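Local structure of BtGH115A (Bacteroides thetaiotaomicron, 5BY3) at residues A[670-675]-A[759-764]; A[695-700]-A[765-770]; A[707-712]-A[721-726]. The protein probably hydrolyses glucuronic acid side chains as a family GH115 4-O-methyl-alpha-glucuronidase with specificity for decorated arabinogalactans. All blocks are in the same frame, centred on the assembly; numbering follows the deposited sequence.

Contact 1 of 3, residues A[670-675]-A[759-764]; sequences AEIKKG and IKALDE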
loop_
_atom_site.group_PDB
_atom_site.type_symbol
_atom_site.label_atom_id
_atom_site.label_comp_id
_atom_site.label_asym_id
_atom_site.label_seq_id
_atom_site.Cartn_x
_atom_site.Cartn_y
_atom_site.Cartn_z
ATOM N N ALA A 670 -17.784 -9.117 8.556
ATOM C CA ALA A 670 -17.605 -9.090 10.034
ATOM C C ALA A 670 -16.812 -10.276 10.561
ATOM O O ALA A 670 -16.964 -11.376 10.045
ATOM C CB ALA A 670 -18.955 -9.037 10.733
ATOM N N GLU A 671 -16.000 -10.052 11.594
ATOM C CA GLU A 671 -15.114 -11.091 12.128
ATOM C C GLU A 671 -15.840 -11.937 13.149
ATOM O O GLU A 671 -16.362 -11.414 14.123
ATOM C CB GLU A 671 -13.852 -10.495 12.756
ATOM C CG GLU A 671 -12.902 -11.560 13.311
ATOM C CD GLU A 671 -11.758 -11.003 14.160
ATOM O OE1 GLU A 671 -11.880 -9.863 14.678
ATOM O OE2 GLU A 671 -10.738 -11.727 14.334
ATOM N N ILE A 672 -15.896 -13.241 12.919
ATOM C CA ILE A 672 -16.422 -14.156 13.936
ATOM C C ILE A 672 -15.207 -14.672 14.649
ATOM O O ILE A 672 -14.370 -15.343 14.043
ATOM C CB ILE A 672 -17.226 -15.322 13.341
ATOM C CG1 ILE A 672 -18.288 -14.793 12.383
ATOM C CG2 ILE A 672 -17.840 -16.164 14.446
ATOM C CD1 ILE A 672 -18.860 -15.849 11.450
ATOM N N LYS A 673 -15.095 -14.333 15.929
ATOM C CA LYS A 673 -13.930 -14.735 16.719
ATOM C C LYS A 673 -13.995 -16.240 16.876
ATOM O O LYS A 673 -15.083 -16.835 16.755
ATOM C CB LYS A 673 -13.890 -14.040 18.095
ATOM C CG LYS A 673 -13.847 -12.512 18.085
ATOM C CD LYS A 673 -12.530 -11.983 17.534
ATOM C CE LYS A 673 -12.310 -10.509 17.855
ATOM N NZ LYS A 673 -10.991 -10.045 17.319
ATOM N N LYS A 674 -12.824 -16.839 17.095
ATOM C CA LYS A 674 -12.653 -18.272 17.360
ATOM C C LYS A 674 -13.651 -18.710 18.423
ATOM O O LYS A 674 -13.843 -18.011 19.418
ATOM C CB LYS A 674 -11.213 -18.547 17.837
ATOM C CG LYS A 674 -10.809 -20.011 17.876
ATOM C CD LYS A 674 -9.325 -20.140 18.160
ATOM C CE LYS A 674 -9.020 -21.512 18.753
ATOM N NZ LYS A 674 -7.561 -21.797 18.831
ATOM N N GLY A 675 -14.308 -19.839 18.182
ATOM C CA GLY A 675 -15.298 -20.384 19.115
ATOM C C GLY A 675 -16.662 -19.711 19.139
ATOM O O GLY A 675 -17.582 -20.266 19.733
ATOM N N ILE A 759 -23.349 -20.985 11.766
ATOM C CA ILE A 759 -21.931 -20.858 11.318
ATOM C C ILE A 759 -20.999 -20.536 12.501
ATOM O O ILE A 759 -21.070 -19.445 13.082
ATOM C CB ILE A 759 -21.780 -19.804 10.174
ATOM C CG1 ILE A 759 -22.563 -20.245 8.931
ATOM C CG2 ILE A 759 -20.318 -19.595 9.808
ATOM C CD1 ILE A 759 -23.138 -19.117 8.105
ATOM N N LYS A 760 -20.142 -21.485 12.860
ATOM C CA LYS A 760 -19.213 -21.314 13.976
ATOM C C LYS A 760 -17.750 -21.207 13.508
ATOM O O LYS A 760 -17.307 -22.009 12.681
ATOM C CB LYS A 760 -19.373 -22.479 14.955
ATOM C CG LYS A 760 -18.608 -22.309 16.255
ATOM C CD LYS A 760 -18.885 -23.427 17.238
ATOM C CE LYS A 760 -17.822 -23.434 18.316
ATOM N NZ LYS A 760 -18.275 -24.133 19.555
ATOM N N ALA A 761 -16.999 -20.242 14.046
ATOM C CA ALA A 761 -15.582 -20.122 13.725
ATOM C C ALA A 761 -14.738 -21.046 14.587
ATOM O O ALA A 761 -14.839 -20.996 15.823
ATOM C CB ALA A 761 -15.112 -18.698 13.928
ATOM N N LEU A 762 -13.883 -21.844 13.938
ATOM C CA LEU A 762 -12.898 -22.700 14.616
ATOM C C LEU A 762 -11.496 -22.105 14.736
ATOM O O LEU A 762 -10.733 -22.498 15.620
ATOM C CB LEU A 762 -12.808 -24.071 13.929
ATOM C CG LEU A 762 -13.636 -25.250 14.470
ATOM C CD1 LEU A 762 -15.010 -24.851 15.006
ATOM C CD2 LEU A 762 -13.767 -26.301 13.368
ATOM N N ASP A 763 -11.153 -21.178 13.840
ATOM C CA ASP A 763 -9.832 -20.548 13.847
ATOM C C ASP A 763 -9.947 -19.051 13.984
ATOM O O ASP A 763 -11.067 -18.500 13.920
ATOM C CB ASP A 763 -9.033 -20.954 12.607
ATOM C CG ASP A 763 -8.810 -22.453 12.541
ATOM O OD1 ASP A 763 -8.049 -22.987 13.390
ATOM O OD2 ASP A 763 -9.406 -23.105 11.660
ATOM N N GLU A 764 -8.788 -18.409 14.167
ATOM C CA GLU A 764 -8.685 -16.992 14.476
ATOM C C GLU A 764 -9.364 -16.038 13.461
ATOM O O GLU A 764 -10.512 -15.609 13.701
ATOM C CB GLU A 764 -7.234 -16.611 14.777
ATOM C CG GLU A 764 -7.114 -15.423 15.731
ATOM C CD GLU A 764 -5.960 -15.553 16.714
ATOM O OE1 GLU A 764 -5.674 -16.680 17.163
ATOM O OE2 GLU A 764 -5.341 -14.525 17.054
#
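Ile-672 and Ala-761 meet in a partly buried contact between two antiparallel sheets: strand 670-672 belongs to one, strand 755-761 to the other, and their segments run at 96° to each other. The apolar evidence is compact. Ile-672 CG2 lies 3.8 Å from Ala-761 CB, while Ile-672 CD1 reaches Ile-759 CG2 at 4.3 Å. Ala-761 CB also packs against two backbone oxygens, Ile-672 O and Lys-673 O, each 3.4 Å away. Such layering of one antiparallel sheet on another is consistent with a beta sandwich, as expected for the galactose-binding-like clan to which the C-terminal GH115 domain is assigned. Beyond the strands the contact becomes polar. Gly-675, whose positive phi (76°) suits a glycine, donates a hydrogen bond from its N to Ala-761 O at 2.7 Å. Lys-674 is extended, its CG anti to the backbone N (chi1 -168°), which brings Lys-674 CG to 3.4 Å from Leu-762 O. Near the edge, Lys-673 NZ forms a salt bridge with Glu-671 OE1, 2.8 Å long, approaching from above the carboxylate plane. An alanine in place of Glu-671 takes away the carboxylate that Lys-673 NZ grips, and the ammonium would probably be left without that charge partner and freer to swing. Asp-763, whose CB points away, is held by a salt bridge to Arg-708.

Contact 2 of 3, residues A[695-700]-A[765-770]; sequences RLLPNH and GVILDQ. With SO4 (sulfate ion), chain B.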
loop_
_atom_site.group_PDB
_atom_site.type_symbol
_atom_site.label_atom_id
_atom_site.label_comp_id
_atom_site.label_asym_id
_atom_site.label_seq_id
_atom_site.Cartn_x
_atom_site.Cartn_y
_atom_site.Cartn_z
ATOM N N ARG A 695 -19.686 -16.904 1.665
ATOM C CA ARG A 695 -18.681 -16.070 1.060
ATOM C C ARG A 695 -17.888 -15.438 2.205
ATOM O O ARG A 695 -18.461 -14.875 3.158
ATOM C CB ARG A 695 -19.334 -14.966 0.242
ATOM C CG ARG A 695 -19.981 -15.230 -1.127
ATOM C CD ARG A 695 -19.645 -16.506 -1.866
ATOM N NE ARG A 695 -20.580 -16.770 -2.982
ATOM C CZ ARG A 695 -20.680 -16.063 -4.119
ATOM N NH1 ARG A 695 -19.926 -14.982 -4.343
ATOM N NH2 ARG A 695 -21.559 -16.433 -5.052
ATOM N N LEU A 696 -16.565 -15.549 2.125
ATOM C CA LEU A 696 -15.685 -15.090 3.181
ATOM C C LEU A 696 -14.552 -14.285 2.581
ATOM O O LEU A 696 -14.276 -14.366 1.386
ATOM C CB LEU A 696 -15.111 -16.255 3.997
ATOM C CG LEU A 696 -16.062 -17.318 4.540
ATOM C CD1 LEU A 696 -15.913 -18.600 3.717
ATOM C CD2 LEU A 696 -15.729 -17.541 6.007
ATOM N N LEU A 697 -13.896 -13.497 3.423
ATOM C CA LEU A 697 -12.706 -12.776 3.000
ATOM C C LEU A 697 -11.666 -13.851 2.717
ATOM O O LEU A 697 -11.458 -14.720 3.589
ATOM C CB LEU A 697 -12.222 -11.820 4.100
ATOM C CG LEU A 697 -11.152 -10.799 3.698
ATOM C CD1 LEU A 697 -11.718 -9.798 2.705
ATOM C CD2 LEU A 697 -10.538 -10.112 4.931
ATOM N N PRO A 698 -11.050 -13.835 1.504
ATOM C CA PRO A 698 -10.032 -14.842 1.203
ATOM C C PRO A 698 -8.680 -14.536 1.900
ATOM O O PRO A 698 -7.610 -14.664 1.289
ATOM C CB PRO A 698 -9.896 -14.748 -0.306
ATOM C CG PRO A 698 -10.121 -13.278 -0.596
ATOM C CD PRO A 698 -11.079 -12.776 0.469
ATOM N N ASN A 699 -8.707 -14.192 3.190
ATOM C CA ASN A 699 -7.446 -13.952 3.873
ATOM C C ASN A 699 -6.749 -15.306 4.240
ATOM O O ASN A 699 -7.296 -16.408 3.952
ATOM C CB ASN A 699 -7.632 -13.017 5.062
ATOM C CG ASN A 699 -8.407 -13.660 6.177
ATOM O OD1 ASN A 699 -7.830 -14.330 7.009
ATOM N ND2 ASN A 699 -9.714 -13.484 6.186
ATOM N N HIS A 700 -5.554 -15.205 4.839
ATOM C CA HIS A 700 -4.712 -16.366 5.139
ATOM C C HIS A 700 -4.689 -16.607 6.665
ATOM O O HIS A 700 -4.860 -15.646 7.446
ATOM C CB HIS A 700 -3.285 -16.139 4.610
ATOM C CG HIS A 700 -3.190 -15.991 3.114
ATOM N ND1 HIS A 700 -3.347 -17.050 2.247
ATOM C CD2 HIS A 700 -2.912 -14.914 2.337
ATOM C CE1 HIS A 700 -3.198 -16.635 1.003
ATOM N NE2 HIS A 700 -2.947 -15.341 1.029
ATOM N N GLY A 765 -8.705 -15.724 12.344
ATOM C CA GLY A 765 -9.144 -14.587 11.502
ATOM C C GLY A 765 -10.164 -14.913 10.422
ATOM O O GLY A 765 -9.861 -14.800 9.218
ATOM N N VAL A 766 -11.361 -15.321 10.865
ATOM C CA VAL A 766 -12.454 -15.803 9.999
ATOM C C VAL A 766 -13.386 -14.642 9.758
ATOM O O VAL A 766 -13.969 -14.094 10.719
ATOM C CB VAL A 766 -13.274 -16.905 10.689
ATOM C CG1 VAL A 766 -14.541 -17.252 9.916
ATOM C CG2 VAL A 766 -12.411 -18.137 10.923
ATOM N N ILE A 767 -13.535 -14.241 8.498
ATOM C CA ILE A 767 -14.333 -13.052 8.267
ATOM C C ILE A 767 -15.398 -13.373 7.258
ATOM O O ILE A 767 -15.083 -13.654 6.093
ATOM C CB ILE A 767 -13.473 -11.848 7.834
ATOM C CG1 ILE A 767 -12.559 -11.429 8.967
ATOM C CG2 ILE A 767 -14.344 -10.657 7.469
ATOM C CD1 ILE A 767 -11.157 -11.117 8.491
ATOM N N LEU A 768 -16.646 -13.339 7.733
ATOM C CA LEU A 768 -17.818 -13.608 6.913
ATOM C C LEU A 768 -18.215 -12.383 6.111
ATOM O O LEU A 768 -18.211 -11.269 6.629
ATOM C CB LEU A 768 -18.991 -14.110 7.780
ATOM C CG LEU A 768 -20.280 -14.493 7.020
ATOM C CD1 LEU A 768 -20.153 -15.755 6.171
ATOM C CD2 LEU A 768 -21.475 -14.602 7.960
ATOM N N ASP A 769 -18.564 -12.610 4.848
ATOM C CA ASP A 769 -19.006 -11.560 3.923
ATOM C C ASP A 769 -20.466 -11.764 3.566
ATOM O O ASP A 769 -21.274 -10.923 3.872
ATOM C CB ASP A 769 -18.142 -11.538 2.645
ATOM C CG ASP A 769 -18.131 -10.178 1.965
ATOM O OD1 ASP A 769 -18.512 -9.227 2.644
ATOM O OD2 ASP A 769 -17.716 -10.032 0.782
ATOM N N GLN A 770 -20.803 -12.871 2.913
ATOM C CA GLN A 770 -22.189 -13.133 2.500
ATOM C C GLN A 770 -22.601 -14.563 2.770
ATOM O O GLN A 770 -21.755 -15.434 2.933
ATOM C CB GLN A 770 -22.392 -12.832 1.031
ATOM C CG GLN A 770 -22.126 -11.370 0.688
ATOM C CD GLN A 770 -22.111 -11.090 -0.805
ATOM O OE1 GLN A 770 -21.290 -11.632 -1.546
ATOM N NE2 GLN A 770 -23.025 -10.252 -1.254
HETATM S S SO4 B . -20.955 -14.441 -8.540
HETATM O O1 SO4 B . -20.941 -15.324 -7.344
HETATM O O2 SO4 B . -21.231 -15.230 -9.772
HETATM O O3 SO4 B . -21.988 -13.391 -8.371
HETATM O O4 SO4 B . -19.616 -13.832 -8.690
HETATM O O HOH W 1 -11.845 -14.947 6.176
#
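Arg-695 O accepts two backbone hydrogen bonds, from Asp-769 N at 2.8 Å and from Gln-770 N at 3.1 Å, both arriving from the same face of its carbonyl plane. Two residues of one strand thus answer a single residue of the other, which defines a classic beta bulge in the antiparallel pairing of strands 689-696 and 766-772. Arg-695 N closes the hydrogen-bonded pair by donating to Gln-770 O (2.8 Å, 165° at the hydrogen). Past the bulge, Leu-696 and Leu-768 form a non-hydrogen-bonded pair, and Leu-697 N then donates to Ile-767 O at 2.9 Å, nearly in line with the C=O bond. As the strands diverge, a water takes over the bridging: it donates to Leu-697 O at 2.6 Å and accepts from Ile-767 N at 3.0 Å. Beside this polar seam, Leu-697 CD2 lies 3.8 Å from Ile-767 CD1, the two side chains side by side, and both touch Gln-416 of helix 411-423. The Arg-695 chain bends at chi2 (-17°), and its guanidinium leads away from the strand pair. There NH2 donates to sulfate O1 at 2.6 Å and NH1 makes a weak, bent bond to the same oxygen, which sits at the edge of the group near its plane; NE forms a salt bridge with Asp-693 and NH1 a hydrogen bond with Gln-740. The sulfate probably comes from the crystallisation liquor, so its presence marks a site able to hold an anion against Arg-695 and does not by itself indicate a biological ligand.

Contact 3 of 3, residues A[707-712]-A[721-726]; sequences LRFTVS and IAYETK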
loop_
_atom_site.group_PDB
_atom_site.type_symbol
_atom_site.label_atom_id
_atom_site.label_comp_id
_atom_site.label_asym_id
_atom_site.label_seq_id
_atom_site.Cartn_x
_atom_site.Cartn_y
_atom_site.Cartn_z
ATOM N N LEU A 707 -7.603 -21.883 9.128
ATOM C CA LEU A 707 -8.938 -21.272 8.695
ATOM C C LEU A 707 -10.141 -22.176 8.359
ATOM O O LEU A 707 -10.390 -22.503 7.174
ATOM C CB LEU A 707 -8.805 -20.280 7.530
ATOM C CG LEU A 707 -8.135 -18.919 7.744
ATOM C CD1 LEU A 707 -8.092 -18.182 6.397
ATOM C CD2 LEU A 707 -8.812 -18.111 8.842
ATOM N N ARG A 708 -10.927 -22.528 9.373
ATOM C CA ARG A 708 -12.167 -23.270 9.114
ATOM C C ARG A 708 -13.409 -22.882 9.939
ATOM O O ARG A 708 -13.326 -22.155 10.922
ATOM C CB ARG A 708 -11.900 -24.785 9.145
ATOM C CG ARG A 708 -11.433 -25.339 10.465
ATOM C CD ARG A 708 -10.281 -26.296 10.271
ATOM N NE ARG A 708 -9.341 -25.992 11.330
ATOM C CZ ARG A 708 -9.144 -26.707 12.431
ATOM N NH1 ARG A 708 -9.795 -27.853 12.629
ATOM N NH2 ARG A 708 -8.251 -26.273 13.318
ATOM N N PHE A 709 -14.565 -23.346 9.487
ATOM C CA PHE A 709 -15.835 -23.088 10.150
ATOM C C PHE A 709 -16.690 -24.349 10.187
ATOM O O PHE A 709 -16.326 -25.351 9.599
ATOM C CB PHE A 709 -16.598 -21.894 9.513
ATOM C CG PHE A 709 -16.935 -22.061 8.048
ATOM C CD1 PHE A 709 -16.043 -21.631 7.055
ATOM C CD2 PHE A 709 -18.167 -22.604 7.655
ATOM C CE1 PHE A 709 -16.363 -21.769 5.699
ATOM C CE2 PHE A 709 -18.499 -22.735 6.299
ATOM C CZ PHE A 709 -17.595 -22.315 5.318
ATOM N N THR A 710 -17.797 -24.313 10.925
ATOM C CA THR A 710 -18.735 -25.423 10.915
ATOM C C THR A 710 -20.070 -24.855 10.527
ATOM O O THR A 710 -20.419 -23.748 10.954
ATOM C CB THR A 710 -18.850 -26.158 12.268
ATOM O OG1 THR A 710 -19.654 -25.398 13.183
ATOM C CG2 THR A 710 -17.478 -26.467 12.877
ATOM N N VAL A 711 -20.789 -25.606 9.698
ATOM C CA VAL A 711 -22.187 -25.323 9.347
ATOM C C VAL A 711 -23.117 -26.354 9.988
ATOM O O VAL A 711 -22.846 -27.564 9.948
ATOM C CB VAL A 711 -22.400 -25.361 7.830
ATOM C CG1 VAL A 711 -22.838 -24.014 7.308
ATOM C CG2 VAL A 711 -21.135 -25.835 7.138
ATOM N N SER A 712 -24.203 -25.884 10.593
ATOM C CA SER A 712 -25.193 -26.807 11.170
ATOM C C SER A 712 -26.607 -26.314 10.959
ATOM O O SER A 712 -26.990 -25.249 11.470
ATOM C CB SER A 712 -24.915 -27.100 12.656
ATOM O OG SER A 712 -25.841 -28.042 13.175
ATOM N N ILE A 721 -15.655 -27.244 7.619
ATOM C CA ILE A 721 -15.293 -26.719 6.294
ATOM C C ILE A 721 -14.110 -25.743 6.355
ATOM O O ILE A 721 -14.204 -24.721 7.016
ATOM C CB ILE A 721 -16.483 -26.038 5.602
ATOM C CG1 ILE A 721 -17.641 -27.036 5.395
ATOM C CG2 ILE A 721 -16.029 -25.471 4.265
ATOM C CD1 ILE A 721 -18.860 -26.445 4.704
ATOM N N ALA A 722 -13.026 -26.091 5.648
ATOM C CA ALA A 722 -11.779 -25.346 5.564
ATOM C C ALA A 722 -11.736 -24.497 4.274
ATOM O O ALA A 722 -12.269 -24.912 3.240
ATOM C CB ALA A 722 -10.627 -26.330 5.558
ATOM N N TYR A 723 -11.072 -23.340 4.321
ATOM C CA TYR A 723 -11.022 -22.457 3.140
ATOM C C TYR A 723 -9.721 -21.703 3.004
ATOM O O TYR A 723 -9.612 -20.827 2.142
ATOM C CB TYR A 723 -12.227 -21.478 3.064
ATOM C CG TYR A 723 -12.242 -20.442 4.158
ATOM C CD1 TYR A 723 -12.774 -20.734 5.422
ATOM C CD2 TYR A 723 -11.701 -19.164 3.947
ATOM C CE1 TYR A 723 -12.759 -19.786 6.441
ATOM C CE2 TYR A 723 -11.673 -18.212 4.963
ATOM C CZ TYR A 723 -12.215 -18.529 6.201
ATOM O OH TYR A 723 -12.202 -17.586 7.187
ATOM N N GLU A 724 -8.730 -22.042 3.833
ATOM C CA GLU A 724 -7.371 -21.545 3.626
ATOM C C GLU A 724 -6.927 -22.146 2.286
ATOM O O GLU A 724 -7.465 -23.163 1.873
ATOM C CB GLU A 724 -6.425 -21.904 4.801
ATOM C CG GLU A 724 -5.743 -23.286 4.775
ATOM C CD GLU A 724 -6.677 -24.502 4.899
ATOM O OE1 GLU A 724 -7.849 -24.363 5.288
ATOM O OE2 GLU A 724 -6.231 -25.641 4.599
ATOM N N THR A 725 -6.024 -21.455 1.591
ATOM C CA THR A 725 -5.375 -21.967 0.403
ATOM C C THR A 725 -3.871 -22.068 0.700
ATOM O O THR A 725 -3.361 -21.450 1.689
ATOM C CB THR A 725 -5.557 -21.017 -0.819
ATOM O OG1 THR A 725 -5.031 -19.735 -0.492
ATOM C CG2 THR A 725 -6.970 -20.858 -1.214
ATOM N N LYS A 726 -3.167 -22.784 -0.193
ATOM C CA LYS A 726 -1.724 -23.034 -0.090
ATOM C C LYS A 726 -1.070 -22.601 -1.378
ATOM O O LYS A 726 -1.562 -22.921 -2.459
ATOM C CB LYS A 726 -1.414 -24.541 0.139
ATOM C CG LYS A 726 -1.987 -25.195 1.409
ATOM C CD LYS A 726 -1.375 -24.635 2.699
ATOM C CE LYS A 726 -2.079 -25.177 3.936
ATOM N NZ LYS A 726 -2.169 -24.118 4.978
#
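Ile-721 packs against Phe-709 and Val-711 across a beta hairpin, and each of its side-chain carbons has a definable partner. CB stands over the face of the Phe-709 ring, 4.1 Å from the centroid and 19° off the normal, a CH-pi contact. Ile-721 CG2 touches the end of the same ring, at 3.7 Å from Phe-709 CZ. The other branch starts with CG1 beside the backbone N (chi1 -60°), which directs it to Val-711: Ile-721 CD1, the tip, closes to 3.4 Å from Val-711 CG2, a tight approach for two methyl groups. The backbone sets this register. Phe-709 and Ile-721 are a hydrogen-bonded antiparallel pair, Phe-709 N donating to Ile-721 O at 2.9 Å and Ile-721 N returning a bond to Phe-709 O; Arg-708 and Ala-722 follow as a non-hydrogen-bonded pair. Tyr-723 N then donates to Leu-707 O almost in line with that carbonyl, extending the ladder just past the strand. Leu-707 CB stands over one face of the Tyr-723 ring, toward its rim, a CH-pi contact 4.2 Å from the centroid, and Leu-707 CD2 reaches Tyr-723 OH at 3.8 Å. Tyr-723 CD1 also lies at the edge of the Phe-709 ring, 3.7 Å from Phe-709 CE1; the rings meet obliquely, planes 48° apart. Phe-709, Ile-721 and Tyr-723 all face the second sheet of the domain, between them meeting Ile-694 and Leu-696 of strand 689-696 and Ala-741, Arg-743 and Ile-745 of strand 741-748, whereas Thr-725, farther along the chain, packs on helix 730-738.

All three contacts lie in the C-terminal domain, their centres about 10 Å apart. Contact 2 is the buried one, a backbone pairing within one sheet, and it also touches helix 411-423 in the family's TIM-barrel range. Contact 3 pairs two strands of the other sheet and is only partly buried, its chemistry richer in aromatic and aliphatic packing. Contact 1 joins the two sheets and ends in exposed, lysine-bearing loop, with a single backbone bond between its segments. Strand 670-672 of contact 1 is the sheet neighbour of strand 766-772 of contact 2; strand 755-761 of contact 1 lies beside strand 708-713 of contact 3 in the four-stranded sheet. Tyr-723 packs on Leu-696 and Val-766, linking contacts 2 and 3.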